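Local coordinates for oxidoreductase, 2OG-Fe oxygenase family protein, putative, expressed (Oryza sativa subsp. japonica, PDB 5XEG) that probably acts, through the oxygenase domain in this chain, as an iron(II)- and 2-oxoglutarate-dependent dioxygenase of the AlkB family, at residues 29-34 with 86-91; 42-47 with 54-59; 58-63 with 125-130. One frame throughout, in Å; residues are numbered along the deposited sequence.

Contact 1 of 3, residues 29-34 with 86-91; sequences IRRCQK and PEVFSK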
loop_
_atom_site.group_PDB
_atom_site.type_symbol
_atom_site.label_atom_id
_atom_site.label_comp_id
_atom_site.label_asym_id
_atom_site.label_seq_id
_atom_site.Cartn_x
_atom_site.Cartn_y
_atom_site.Cartn_z
ATOM N N ILE A 29 -2.049 -12.126 -5.789
ATOM C CA ILE A 29 -1.377 -12.043 -7.057
ATOM C C ILE A 29 -2.280 -12.520 -8.161
ATOM O O ILE A 29 -2.418 -11.839 -9.161
ATOM C CB ILE A 29 -0.027 -12.850 -7.085
ATOM C CG1 ILE A 29 1.004 -12.333 -6.060
ATOM C CG2 ILE A 29 0.553 -12.861 -8.523
ATOM C CD1 ILE A 29 1.407 -10.854 -6.257
ATOM N N ARG A 30 -2.886 -13.714 -8.018
ATOM C CA ARG A 30 -3.756 -14.227 -9.060
ATOM C C ARG A 30 -4.934 -13.296 -9.346
ATOM O O ARG A 30 -5.215 -13.061 -10.496
ATOM C CB ARG A 30 -4.211 -15.679 -8.768
ATOM C CG ARG A 30 -3.088 -16.696 -8.894
ATOM C CD ARG A 30 -3.586 -18.081 -8.476
ATOM N NE ARG A 30 -2.550 -19.106 -8.507
ATOM C CZ ARG A 30 -2.596 -20.248 -7.786
ATOM N NH1 ARG A 30 -3.624 -20.514 -6.957
ATOM N NH2 ARG A 30 -1.589 -21.129 -7.860
ATOM N N ARG A 31 -5.596 -12.768 -8.326
ATOM C CA ARG A 31 -6.712 -11.833 -8.558
ATOM C C ARG A 31 -6.256 -10.530 -9.257
ATOM O O ARG A 31 -6.869 -10.064 -10.196
ATOM C CB ARG A 31 -7.378 -11.460 -7.258
ATOM C CG ARG A 31 -8.212 -12.554 -6.603
ATOM C CD ARG A 31 -8.670 -12.054 -5.273
ATOM N NE ARG A 31 -9.443 -13.062 -4.557
ATOM C CZ ARG A 31 -10.772 -13.171 -4.615
ATOM N NH1 ARG A 31 -11.527 -12.353 -5.355
ATOM N NH2 ARG A 31 -11.357 -14.115 -3.905
ATOM N N CYS A 32 -5.125 -9.997 -8.824
ATOM C CA CYS A 32 -4.533 -8.826 -9.470
ATOM C C CYS A 32 -4.035 -9.041 -10.890
ATOM O O CYS A 32 -4.133 -8.141 -11.717
ATOM C CB CYS A 32 -3.437 -8.207 -8.547
ATOM S SG CYS A 32 -3.979 -7.438 -7.050
ATOM N N GLN A 33 -3.500 -10.247 -11.220
ATOM C CA GLN A 33 -3.140 -10.563 -12.560
ATOM C C GLN A 33 -4.350 -10.490 -13.513
ATOM O O GLN A 33 -4.255 -9.930 -14.649
ATOM C CB GLN A 33 -2.489 -11.937 -12.640
ATOM C CG GLN A 33 -1.106 -11.979 -12.057
ATOM C CD GLN A 33 -0.600 -13.380 -11.903
ATOM O OE1 GLN A 33 -1.396 -14.313 -11.704
ATOM N NE2 GLN A 33 0.691 -13.551 -11.995
ATOM N N LYS A 34 -5.444 -11.065 -13.048
ATOM C CA LYS A 34 -6.681 -11.123 -13.828
ATOM C C LYS A 34 -7.393 -9.755 -13.892
ATOM O O LYS A 34 -7.805 -9.338 -14.940
ATOM C CB LYS A 34 -7.654 -12.103 -13.174
ATOM C CG LYS A 34 -8.884 -12.355 -14.019
ATOM C CD LYS A 34 -9.543 -13.660 -13.577
ATOM C CE LYS A 34 -10.854 -13.865 -14.287
ATOM N NZ LYS A 34 -10.629 -14.295 -15.696
ATOM N N PRO A 86 -12.134 -6.872 -3.620
ATOM C CA PRO A 86 -12.513 -8.210 -3.103
ATOM C C PRO A 86 -12.750 -8.168 -1.625
ATOM O O PRO A 86 -12.069 -7.451 -0.865
ATOM C CB PRO A 86 -11.299 -9.047 -3.431
ATOM C CG PRO A 86 -10.768 -8.409 -4.646
ATOM C CD PRO A 86 -10.938 -6.951 -4.461
ATOM N N GLU A 87 -13.770 -8.880 -1.173
ATOM C CA GLU A 87 -14.076 -8.900 0.274
ATOM C C GLU A 87 -12.917 -9.515 1.090
ATOM O O GLU A 87 -12.598 -9.080 2.214
ATOM C CB GLU A 87 -15.390 -9.653 0.501
ATOM C CG GLU A 87 -16.581 -8.863 -0.074
ATOM C CD GLU A 87 -17.952 -9.509 0.148
ATOM O OE1 GLU A 87 -18.144 -10.685 -0.272
ATOM O OE2 GLU A 87 -18.838 -8.829 0.732
ATOM N N VAL A 88 -12.253 -10.488 0.530
ATOM C CA VAL A 88 -11.098 -11.047 1.237
ATOM C C VAL A 88 -10.040 -9.977 1.532
ATOM O O VAL A 88 -9.381 -10.016 2.587
ATOM C CB VAL A 88 -10.499 -12.276 0.553
ATOM C CG1 VAL A 88 -9.982 -11.983 -0.847
ATOM C CG2 VAL A 88 -9.357 -12.864 1.406
ATOM N N PHE A 89 -9.860 -9.023 0.600
ATOM C CA PHE A 89 -8.829 -7.970 0.813
ATOM C C PHE A 89 -9.200 -7.105 2.001
ATOM O O PHE A 89 -8.365 -6.820 2.862
ATOM C CB PHE A 89 -8.700 -7.082 -0.426
ATOM C CG PHE A 89 -8.008 -7.732 -1.616
ATOM C CD1 PHE A 89 -7.699 -9.082 -1.662
ATOM C CD2 PHE A 89 -7.719 -6.977 -2.743
ATOM C CE1 PHE A 89 -7.111 -9.631 -2.777
ATOM C CE2 PHE A 89 -7.106 -7.521 -3.857
ATOM C CZ PHE A 89 -6.843 -8.859 -3.903
ATOM N N SER A 90 -10.460 -6.719 2.059
ATOM C CA SER A 90 -10.976 -5.877 3.164
ATOM C C SER A 90 -10.844 -6.600 4.497
ATOM O O SER A 90 -10.532 -5.988 5.480
ATOM C CB SER A 90 -12.435 -5.494 2.952
ATOM O OG SER A 90 -12.620 -4.571 1.893
ATOM N N LYS A 91 -11.111 -7.912 4.509
ATOM C CA LYS A 91 -11.005 -8.709 5.727
ATOM C C LYS A 91 -9.580 -8.685 6.275
ATOM O O LYS A 91 -9.358 -8.618 7.502
ATOM C CB LYS A 91 -11.405 -10.143 5.450
ATOM C CG LYS A 91 -11.162 -11.112 6.590
ATOM C CD LYS A 91 -9.812 -11.839 6.449
ATOM C CE LYS A 91 -9.735 -13.098 7.299
ATOM N NZ LYS A 91 -10.334 -12.883 8.653
#
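Arg31 and Phe89 meet between two helical segments, 29-34 and 87-91, whose axes approach to 12.5 Å and run at 134° to each other. Side chains alone bridge that distance, and no hydrogen bond joins the segments. Arg31 reaches across with its chain extended from CG to NE. Its CD lies 3.8 Å from CE1 of Phe89, with the guanidinium and ring planes 70° apart. Further out, CG1 of Val88 sits over one face of the guanidinium, 3.9 Å from NE of Arg31. NH1 of Arg31 lies 3.8 Å from CB of Pro86. Pro86 is the N-cap residue of the second helix, and its CG also rests over the centre of the Phe89 ring, 3.8 Å above the plane. Deeper in, SG of Cys32 comes within 4.5 Å of CE2 of Phe89. The guanidinium is held at NE by a salt bridge to Asp27, one turn back on its own helix. Further in, Cys32 packs on Leu224 and Phe89 on Leu226 and Phe228, all of strand 223-229. This is plain helix-to-helix packing, with the buried Phe89 ring inside and the exposed Arg31 at the surface. It joins helices 22-37 and 87-107 on one face of the large sheet of the 2-oxoglutarate oxygenase double-stranded beta-helix fold.

Contact 2 of 3, residues 42-47 with 54-59; sequences FYTPGY and SLQMMC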
loop_
_atom_site.group_PDB
_atom_site.type_symbol
_atom_site.label_atom_id
_atom_site.label_comp_id
_atom_site.label_asym_id
_atom_site.label_seq_id
_atom_site.Cartn_x
_atom_site.Cartn_y
_atom_site.Cartn_z
ATOM N N PHE A 42 -4.293 -2.345 -15.446
ATOM C CA PHE A 42 -3.052 -1.518 -15.236
ATOM C C PHE A 42 -2.792 -0.547 -16.373
ATOM O O PHE A 42 -3.065 -0.836 -17.589
ATOM C CB PHE A 42 -1.836 -2.382 -15.113
ATOM C CG PHE A 42 -1.717 -3.068 -13.803
ATOM C CD1 PHE A 42 -1.277 -2.393 -12.686
ATOM C CD2 PHE A 42 -2.063 -4.390 -13.657
ATOM C CE1 PHE A 42 -1.163 -3.027 -11.439
ATOM C CE2 PHE A 42 -2.006 -4.996 -12.428
ATOM C CZ PHE A 42 -1.516 -4.323 -11.302
ATOM N N TYR A 43 -2.322 0.635 -16.010
ATOM C CA TYR A 43 -1.870 1.593 -16.966
ATOM C C TYR A 43 -0.695 2.387 -16.354
ATOM O O TYR A 43 -0.458 2.367 -15.161
ATOM C CB TYR A 43 -2.944 2.578 -17.348
ATOM C CG TYR A 43 -3.409 3.524 -16.300
ATOM C CD1 TYR A 43 -4.306 3.119 -15.320
ATOM C CD2 TYR A 43 -2.935 4.871 -16.267
ATOM C CE1 TYR A 43 -4.763 3.960 -14.337
ATOM C CE2 TYR A 43 -3.416 5.763 -15.320
ATOM C CZ TYR A 43 -4.314 5.311 -14.359
ATOM O OH TYR A 43 -4.848 6.099 -13.365
ATOM N N THR A 44 0.037 3.025 -17.241
ATOM C CA THR A 44 1.186 3.848 -16.847
ATOM C C THR A 44 0.670 5.236 -16.604
ATOM O O THR A 44 0.221 5.894 -17.536
ATOM C CB THR A 44 2.272 3.818 -17.915
ATOM O OG1 THR A 44 2.662 2.468 -18.172
ATOM C CG2 THR A 44 3.465 4.611 -17.484
ATOM N N PRO A 45 0.735 5.735 -15.321
ATOM C CA PRO A 45 0.200 7.064 -15.010
ATOM C C PRO A 45 1.058 8.131 -15.639
ATOM O O PRO A 45 2.324 8.002 -15.627
ATOM C CB PRO A 45 0.243 7.102 -13.506
ATOM C CG PRO A 45 1.368 6.217 -13.122
ATOM C CD PRO A 45 1.318 5.100 -14.130
ATOM N N GLY A 46 0.440 9.207 -16.163
ATOM C CA GLY A 46 1.290 10.234 -16.709
ATOM C C GLY A 46 1.989 11.061 -15.598
ATOM O O GLY A 46 3.028 11.647 -15.835
ATOM N N TYR A 47 1.380 11.092 -14.444
ATOM C CA TYR A 47 1.814 11.910 -13.299
ATOM C C TYR A 47 1.645 11.102 -12.005
ATOM O O TYR A 47 0.578 10.478 -11.773
ATOM C CB TYR A 47 0.943 13.179 -13.213
ATOM C CG TYR A 47 0.931 13.816 -11.805
ATOM C CD1 TYR A 47 2.097 14.353 -11.295
ATOM C CD2 TYR A 47 -0.230 13.889 -11.018
ATOM C CE1 TYR A 47 2.121 14.927 -10.016
ATOM C CE2 TYR A 47 -0.210 14.453 -9.783
ATOM C CZ TYR A 47 0.984 14.979 -9.279
ATOM O OH TYR A 47 1.019 15.520 -8.016
ATOM N N SER A 54 9.075 3.242 -13.885
ATOM C CA SER A 54 8.766 1.821 -14.025
ATOM C C SER A 54 7.654 1.380 -13.138
ATOM O O SER A 54 7.725 0.319 -12.537
ATOM C CB SER A 54 9.991 0.987 -13.785
ATOM O OG SER A 54 10.988 1.365 -14.762
ATOM N N LEU A 55 6.598 2.185 -13.169
ATOM C CA LEU A 55 5.421 2.004 -12.346
ATOM C C LEU A 55 4.175 1.979 -13.219
ATOM O O LEU A 55 3.937 2.886 -14.018
ATOM C CB LEU A 55 5.288 3.198 -11.366
ATOM C CG LEU A 55 4.038 3.224 -10.457
ATOM C CD1 LEU A 55 4.033 2.010 -9.562
ATOM C CD2 LEU A 55 4.112 4.452 -9.570
ATOM N N GLN A 56 3.341 0.978 -13.004
ATOM C CA GLN A 56 1.974 0.972 -13.486
ATOM C C GLN A 56 0.995 0.832 -12.317
ATOM O O GLN A 56 1.354 0.358 -11.234
ATOM C CB GLN A 56 1.817 -0.259 -14.404
ATOM C CG GLN A 56 2.785 -0.299 -15.629
ATOM C CD GLN A 56 2.684 -1.692 -16.291
ATOM O OE1 GLN A 56 1.684 -1.956 -16.880
ATOM N NE2 GLN A 56 3.692 -2.580 -16.114
ATOM N N MET A 57 -0.245 1.247 -12.522
ATOM C CA MET A 57 -1.216 1.266 -11.439
ATOM C C MET A 57 -2.594 0.904 -11.924
ATOM O O MET A 57 -2.895 1.042 -13.110
ATOM C CB MET A 57 -1.253 2.622 -10.725
ATOM C CG MET A 57 -1.620 3.780 -11.646
ATOM S SD MET A 57 -1.687 5.383 -10.768
ATOM C CE MET A 57 -3.277 5.236 -9.986
ATOM N N MET A 58 -3.422 0.517 -10.981
ATOM C CA MET A 58 -4.863 0.447 -11.212
ATOM C C MET A 58 -5.536 0.518 -9.904
ATOM O O MET A 58 -4.934 0.173 -8.863
ATOM C CB MET A 58 -5.260 -0.857 -11.940
ATOM C CG MET A 58 -5.000 -2.155 -11.240
ATOM S SD MET A 58 -6.025 -3.629 -11.828
ATOM C CE MET A 58 -7.552 -3.086 -11.173
ATOM N N CYS A 59 -6.769 1.018 -9.924
ATOM C CA CYS A 59 -7.534 1.159 -8.710
ATOM C C CYS A 59 -8.590 0.088 -8.605
ATOM O O CYS A 59 -9.132 -0.361 -9.637
ATOM C CB CYS A 59 -8.171 2.528 -8.644
ATOM S SG CYS A 59 -6.903 3.865 -8.450
#
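Tyr43 and Met57 form a single antiparallel bridge, a hydrogen-bonded pair. Tyr43 N gives its hydrogen to Met57 O at 3.0 Å, and Met57 N returns one to Tyr43 O at 2.9 Å. The two side chains run side by side in the same direction. CG of Met57 lies over one face of the Tyr43 ring, toward its rim, and CE reaches 3.8 Å from the Tyr43 OH. SD of Met57 lies obliquely to that ring, 5.1 Å from the Tyr43 centroid, and also meets CB of Pro45, at 3.8 Å. Next door, CG of Met58 stands 3.9 Å from the Phe42 ring centroid, almost on the ring normal, in a CH-pi contact. This methionine has CG wedged between its backbone N and carbonyl carbon (chi1 63°), which sets the chain over the ring; its SD follows over the same face, 4.5 Å from the centroid. Met57 N lies in plane at the edge of the Phe42 ring. Gln56 CG touches Thr44 OG1 at the margin. Outside this shell, Phe42 packs on Val127, Tyr43 meets the ring of Phe77, and Met57 touches Arg48, a 2-oxoglutarate-binding residue. One two-bond beta bridge and two Met-aromatic contacts thus join the loop after helix 22-37 to edge strand 55-59, beside the cosubstrate pocket.

Contact 3 of 3, residues 58-63 with 125-130; sequences MCLGKN and CLVNFY. With AKG (2-oxoglutaric acid), chain B.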
loop_
_atom_site.group_PDB
_atom_site.type_symbol
_atom_site.label_atom_id
_atom_site.label_comp_id
_atom_site.label_asym_id
_atom_site.label_seq_id
_atom_site.Cartn_x
_atom_site.Cartn_y
_atom_site.Cartn_z
ATOM N N MET A 58 -3.422 0.517 -10.981
ATOM C CA MET A 58 -4.863 0.447 -11.212
ATOM C C MET A 58 -5.536 0.518 -9.904
ATOM O O MET A 58 -4.934 0.173 -8.863
ATOM C CB MET A 58 -5.260 -0.857 -11.940
ATOM C CG MET A 58 -5.000 -2.155 -11.240
ATOM S SD MET A 58 -6.025 -3.629 -11.828
ATOM C CE MET A 58 -7.552 -3.086 -11.173
ATOM N N CYS A 59 -6.769 1.018 -9.924
ATOM C CA CYS A 59 -7.534 1.159 -8.710
ATOM C C CYS A 59 -8.590 0.088 -8.605
ATOM O O CYS A 59 -9.132 -0.361 -9.637
ATOM C CB CYS A 59 -8.171 2.528 -8.644
ATOM S SG CYS A 59 -6.903 3.865 -8.450
ATOM N N LEU A 60 -8.896 -0.287 -7.360
ATOM C CA LEU A 60 -10.132 -1.069 -7.050
ATOM C C LEU A 60 -11.025 -0.243 -6.137
ATOM O O LEU A 60 -10.516 0.491 -5.327
ATOM C CB LEU A 60 -9.795 -2.383 -6.350
ATOM C CG LEU A 60 -8.624 -3.146 -6.918
ATOM C CD1 LEU A 60 -8.253 -4.314 -5.989
ATOM C CD2 LEU A 60 -8.993 -3.671 -8.286
ATOM N N GLY A 61 -12.355 -0.364 -6.290
ATOM C CA GLY A 61 -13.308 0.439 -5.534
ATOM C C GLY A 61 -13.487 1.766 -6.222
ATOM O O GLY A 61 -13.830 1.791 -7.412
ATOM N N LYS A 62 -13.154 2.857 -5.546
ATOM C CA LYS A 62 -13.092 4.143 -6.176
ATOM C C LYS A 62 -11.861 4.310 -7.038
ATOM O O LYS A 62 -10.840 3.685 -6.822
ATOM C CB LYS A 62 -13.146 5.258 -5.152
ATOM C CG LYS A 62 -14.474 5.277 -4.445
ATOM C CD LYS A 62 -14.337 6.015 -3.130
ATOM C CE LYS A 62 -13.734 7.394 -3.290
ATOM N NZ LYS A 62 -14.440 8.196 -4.337
ATOM N N ASN A 63 -11.977 5.137 -8.054
ATOM C CA ASN A 63 -10.841 5.444 -8.845
ATOM C C ASN A 63 -10.166 6.646 -8.282
ATOM O O ASN A 63 -10.856 7.643 -7.952
ATOM C CB ASN A 63 -11.224 5.775 -10.277
ATOM C CG ASN A 63 -9.994 5.865 -11.151
ATOM O OD1 ASN A 63 -9.243 4.922 -11.263
ATOM N ND2 ASN A 63 -9.762 7.023 -11.733
ATOM N N CYS A 125 -8.493 0.824 -3.180
ATOM C CA CYS A 125 -7.260 0.135 -3.166
ATOM C C CYS A 125 -6.450 0.548 -4.390
ATOM O O CYS A 125 -6.851 0.283 -5.551
ATOM C CB CYS A 125 -7.505 -1.300 -3.162
ATOM S SG CYS A 125 -6.009 -2.333 -3.208
ATOM N N LEU A 126 -5.334 1.222 -4.154
ATOM C CA LEU A 126 -4.464 1.516 -5.255
ATOM C C LEU A 126 -3.492 0.315 -5.352
ATOM O O LEU A 126 -2.796 -0.039 -4.361
ATOM C CB LEU A 126 -3.713 2.774 -4.955
ATOM C CG LEU A 126 -3.040 3.577 -6.030
ATOM C CD1 LEU A 126 -2.301 4.727 -5.342
ATOM C CD2 LEU A 126 -2.147 2.773 -6.946
ATOM N N VAL A 127 -3.459 -0.282 -6.528
ATOM C CA VAL A 127 -2.556 -1.338 -6.877
ATOM C C VAL A 127 -1.462 -0.778 -7.776
ATOM O O VAL A 127 -1.722 -0.366 -8.927
ATOM C CB VAL A 127 -3.308 -2.470 -7.612
ATOM C CG1 VAL A 127 -2.423 -3.716 -7.754
ATOM C CG2 VAL A 127 -4.614 -2.763 -6.861
ATOM N N ASN A 128 -0.238 -0.805 -7.241
ATOM C CA ASN A 128 0.960 -0.331 -7.882
ATOM C C ASN A 128 1.814 -1.537 -8.266
ATOM O O ASN A 128 2.120 -2.391 -7.402
ATOM C CB ASN A 128 1.776 0.514 -6.871
ATOM C CG ASN A 128 1.134 1.815 -6.520
ATOM O OD1 ASN A 128 0.909 2.662 -7.400
ATOM N ND2 ASN A 128 0.851 2.017 -5.244
ATOM N N PHE A 129 2.279 -1.591 -9.497
ATOM C CA PHE A 129 3.219 -2.604 -9.890
ATOM C C PHE A 129 4.515 -1.935 -10.342
ATOM O O PHE A 129 4.520 -1.121 -11.250
ATOM C CB PHE A 129 2.749 -3.518 -10.967
ATOM C CG PHE A 129 3.814 -4.585 -11.277
ATOM C CD1 PHE A 129 4.061 -5.525 -10.330
ATOM C CD2 PHE A 129 4.606 -4.509 -12.384
ATOM C CE1 PHE A 129 5.041 -6.455 -10.497
ATOM C CE2 PHE A 129 5.593 -5.474 -12.576
ATOM C CZ PHE A 129 5.813 -6.398 -11.627
ATOM N N TYR A 130 5.626 -2.299 -9.686
ATOM C CA TYR A 130 6.932 -1.796 -10.029
ATOM C C TYR A 130 7.766 -2.895 -10.678
ATOM O O TYR A 130 7.808 -3.995 -10.120
ATOM C CB TYR A 130 7.671 -1.422 -8.740
ATOM C CG TYR A 130 7.048 -0.399 -7.854
ATOM C CD1 TYR A 130 6.010 -0.757 -6.978
ATOM C CD2 TYR A 130 7.525 0.915 -7.827
ATOM C CE1 TYR A 130 5.415 0.151 -6.133
ATOM C CE2 TYR A 130 6.896 1.849 -6.989
ATOM C CZ TYR A 130 5.901 1.427 -6.108
ATOM O OH TYR A 130 5.363 2.400 -5.309
HETATM C C1 AKG B . 1.202 5.163 -3.112
HETATM O O1 AKG B . 0.499 6.106 -2.687
HETATM O O2 AKG B . 1.036 4.674 -4.250
HETATM C C2 AKG B . 2.249 4.617 -2.253
HETATM O O5 AKG B . 2.820 5.337 -1.451
HETATM C C3 AKG B . 2.621 3.158 -2.363
HETATM C C4 AKG B . 4.028 2.950 -1.816
HETATM C C5 AKG B . 4.427 1.504 -1.987
HETATM O O3 AKG B . 4.689 0.832 -0.967
HETATM O O4 AKG B . 4.479 1.032 -3.145
#
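Residues 125-130 do two jobs at once: they pair with segment 58-63 through Met58, Cys59 and Leu60, and further along they bind 2-oxoglutarate. The pairing is antiparallel beta, at the edge of the major sheet of the double-stranded beta-helix (jelly-roll) fold. Met58 with Val127 and Leu60 with Cys125 are hydrogen-bonded pairs; Cys59 with Leu126 between them is a non-hydrogen-bonded pair. Four backbone bonds result. Met58 N to Val127 O and Val127 N to Met58 O are both 2.8 Å. Leu60 N to Cys125 O is also 2.8 Å, and Cys125 N to Leu60 O closes the ladder at 3.0 Å. Cys59 CA adds a CA-H...O contact to Cys125 O.

Side chains of Met58, Leu60, Cys125 and Val127 share one face. Leu60 CG touches CG2 of Val127 at 4.0 Å, and its CD1 reaches SG of Cys125 at 4.1 Å. Leu60 also packs on Pro86 and Phe89 of the neighbouring helical contact. With an alanine here the branched end is lost, which would probably open a gap between Val127, Cys125 and Phe89.

Leu126 and Asn128 point to the other face, the cosubstrate side. CD1 of Leu126 lies 3.5 Å from O2 of 2-oxoglutarate. Asn128 has CG anti to its carbonyl carbon (chi1 -69°), which carries the amide to the ligand. Its OD1 accepts from Arg48 and its ND2 also bonds to Asn225, so the amide is fixed in rotation. Arg48 and Arg223 also hydrogen-bond to the ligand. Asn128 ND2 donates to O2 at 2.8 Å, while at the far carboxylate Tyr130 OH donates to O4, which lies near the plane of the tyrosine ring at its edge.

How the contacts relate
Contacts 2 and 3 share Met58 and Cys59 on strand 55-59, and their centres are 9 Å apart. Strand 124-131 is the next strand in the sheet, and Gln56 O probably accepts a hydrogen bond from Phe129 N at 2.8 Å. Contact 1 packs against that sheet from the helical side. Its centre is 11 Å from that of contact 3, and Cys32 SG meets Val127 CG1 at 4.1 Å. It also touches contact 2, where Cys32 O lies 3.9 Å from Phe42 CE2. Distance from the ligand grows in order: contact 3 binds 2-oxoglutarate directly, Leu55 of contact 2 is about 6 Å from it, and Cys32 of contact 1 about 13 Å, both measured from the side chain.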